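Local coordinates for 27kDa outer membrane protein (Silicibacter pomeroyi, PDB 3GYK) that probably acts as a thiol-disulfide oxidoreductase, this chain being the DsbA-like thioredoxin domain of the longer protein, at residues A[27-32]-A[140-145]. Sequence-based numbering, arbitrary orientation.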
loop_
_atom_site.group_PDB
_atom_site.type_symbol
_atom_site.label_atom_id
_atom_site.label_comp_id
_atom_site.label_asym_id
_atom_site.label_seq_id
_atom_site.Cartn_x
_atom_site.Cartn_y
_atom_site.Cartn_z
ATOM N N VAL A 27 3.194 5.158 6.204
ATOM C CA VAL A 27 3.471 4.021 5.325
ATOM C C VAL A 27 2.532 2.887 5.708
ATOM O O VAL A 27 2.391 2.607 6.892
ATOM C CB VAL A 27 4.932 3.534 5.500
ATOM C CG1 VAL A 27 5.218 2.385 4.547
ATOM C CG2 VAL A 27 5.929 4.712 5.256
ATOM N N GLU A 28 1.903 2.224 4.731
ATOM C CA GLU A 28 1.076 1.054 5.057
ATOM C C GLU A 28 1.656 -0.159 4.337
ATOM O O GLU A 28 1.993 -0.079 3.147
ATOM C CB GLU A 28 -0.372 1.252 4.572
ATOM C CG GLU A 28 -1.259 0.056 4.988
ATOM C CD GLU A 28 -2.710 0.123 4.498
ATOM O OE1 GLU A 28 -3.109 1.139 3.894
ATOM O OE2 GLU A 28 -3.438 -0.903 4.696
ATOM N N PHE A 29 1.773 -1.265 5.073
ATOM C CA PHE A 29 2.160 -2.566 4.513
ATOM C C PHE A 29 0.864 -3.374 4.456
ATOM O O PHE A 29 0.170 -3.524 5.478
ATOM C CB PHE A 29 3.116 -3.276 5.476
ATOM C CG PHE A 29 4.545 -2.719 5.493
ATOM C CD1 PHE A 29 5.615 -3.489 5.025
ATOM C CD2 PHE A 29 4.816 -1.446 6.041
ATOM C CE1 PHE A 29 6.930 -3.014 5.066
ATOM C CE2 PHE A 29 6.134 -0.956 6.097
ATOM C CZ PHE A 29 7.190 -1.721 5.597
ATOM N N PHE A 30 0.541 -3.942 3.296
ATOM C CA PHE A 30 -0.771 -4.590 3.165
ATOM C C PHE A 30 -0.760 -5.743 2.149
ATOM O O PHE A 30 0.187 -5.886 1.356
ATOM C CB PHE A 30 -1.825 -3.550 2.709
ATOM C CG PHE A 30 -1.456 -2.858 1.425
ATOM C CD1 PHE A 30 -1.695 -3.467 0.203
ATOM C CD2 PHE A 30 -0.813 -1.610 1.451
ATOM C CE1 PHE A 30 -1.330 -2.846 -0.993
ATOM C CE2 PHE A 30 -0.422 -0.990 0.248
ATOM C CZ PHE A 30 -0.694 -1.602 -0.966
ATOM N N ASP A 31 -1.843 -6.535 2.206
ATOM C CA ASP A 31 -2.054 -7.725 1.347
ATOM C C ASP A 31 -3.526 -7.653 0.955
ATOM O O ASP A 31 -4.387 -7.415 1.815
ATOM C CB ASP A 31 -1.733 -8.982 2.183
ATOM C CG ASP A 31 -1.958 -10.294 1.435
ATOM O OD1 ASP A 31 -3.101 -10.522 0.972
ATOM O OD2 ASP A 31 -1.005 -11.109 1.361
ATOM N N TYR A 32 -3.820 -7.858 -0.337
ATOM C CA TYR A 32 -5.194 -7.700 -0.849
ATOM C C TYR A 32 -6.198 -8.728 -0.337
ATOM O O TYR A 32 -7.383 -8.518 -0.486
ATOM C CB TYR A 32 -5.246 -7.612 -2.400
ATOM C CG TYR A 32 -4.600 -6.347 -2.903
ATOM C CD1 TYR A 32 -5.256 -5.110 -2.776
ATOM C CD2 TYR A 32 -3.332 -6.376 -3.482
ATOM C CE1 TYR A 32 -4.640 -3.909 -3.204
ATOM C CE2 TYR A 32 -2.703 -5.181 -3.931
ATOM C CZ TYR A 32 -3.365 -3.964 -3.788
ATOM O OH TYR A 32 -2.723 -2.813 -4.203
ATOM N N LEU A 140 11.465 -3.709 10.744
ATOM C CA LEU A 140 10.545 -2.948 11.630
ATOM C C LEU A 140 9.845 -3.841 12.659
ATOM O O LEU A 140 9.124 -3.327 13.504
ATOM C CB LEU A 140 9.513 -2.181 10.805
ATOM C CG LEU A 140 10.149 -1.128 9.878
ATOM C CD1 LEU A 140 9.081 -0.544 8.953
ATOM C CD2 LEU A 140 10.917 -0.071 10.701
ATOM N N GLY A 141 10.040 -5.161 12.553
ATOM C CA GLY A 141 9.406 -6.136 13.454
ATOM C C GLY A 141 7.929 -6.409 13.126
ATOM O O GLY A 141 7.177 -6.833 14.004
ATOM N N PHE A 142 7.499 -6.175 11.891
ATOM C CA PHE A 142 6.112 -6.423 11.520
ATOM C C PHE A 142 5.912 -7.908 11.237
ATOM O O PHE A 142 6.668 -8.522 10.441
ATOM C CB PHE A 142 5.710 -5.612 10.283
ATOM C CG PHE A 142 5.742 -4.109 10.492
ATOM C CD1 PHE A 142 5.701 -3.540 11.793
ATOM C CD2 PHE A 142 5.802 -3.272 9.392
ATOM C CE1 PHE A 142 5.705 -2.149 11.977
ATOM C CE2 PHE A 142 5.803 -1.881 9.561
ATOM C CZ PHE A 142 5.738 -1.318 10.856
ATOM N N ASN A 143 4.895 -8.482 11.872
ATOM C CA ASN A 143 4.669 -9.928 11.781
ATOM C C ASN A 143 3.563 -10.235 10.784
ATOM O O ASN A 143 3.355 -11.384 10.452
ATOM C CB ASN A 143 4.232 -10.474 13.155
ATOM C CG ASN A 143 4.256 -11.980 13.212
ATOM O OD1 ASN A 143 5.303 -12.616 13.042
ATOM N ND2 ASN A 143 3.086 -12.575 13.454
ATOM N N GLY A 144 2.799 -9.223 10.386
ATOM C CA GLY A 144 1.737 -9.431 9.392
ATOM C C GLY A 144 1.120 -8.101 9.016
ATOM O O GLY A 144 1.647 -7.014 9.376
ATOM N N THR A 145 0.003 -8.170 8.306
ATOM C CA THR A 145 -0.637 -6.967 7.749
ATOM C C THR A 145 -2.023 -6.784 8.377
ATOM O O THR A 145 -2.617 -7.775 8.808
ATOM C CB THR A 145 -0.821 -7.104 6.221
ATOM O OG1 THR A 145 -1.571 -8.299 5.957
ATOM C CG2 THR A 145 0.525 -7.243 5.543
#
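One face of the F29 ring receives the edge of F142: CD2 of F142 sits over the centre of the F29 ring, 3.9 Å above its plane. This is a T-shaped stack, with the planes inclined at 81°; its closest atoms are F29 CE2 and F142 CE2, at 3.6 Å. F142 is covered on one face by CB of L140, whose CD1 methyl reaches obliquely to F29 CZ at 4.0 Å. Between L140 and F142, G141, at positive phi, closes helix 124-140 with a Schellman motif. The loop that follows leads to strand 147-150, the antiparallel neighbour of strand 24-30 in the central sheet of the thioredoxin fold. Near the end of the loop, T145 lays CG2 3.7 Å from the carbonyl O of F29 and 3.8 Å from CA of F30. Its chi1 of 56° sets CG2 against this backbone, anti to the carbonyl carbon of T145, and turns OG1 toward CB of D31. The D31 carboxylate turns away from this loop: OD1 is hydrogen-bonded to S68 OG and the backbone N of N33, OD2 to the backbone N of I63 and L64. T145 also touches C34 of a CxxC sequence at a helix start, consistent with a thioredoxin-type redox site.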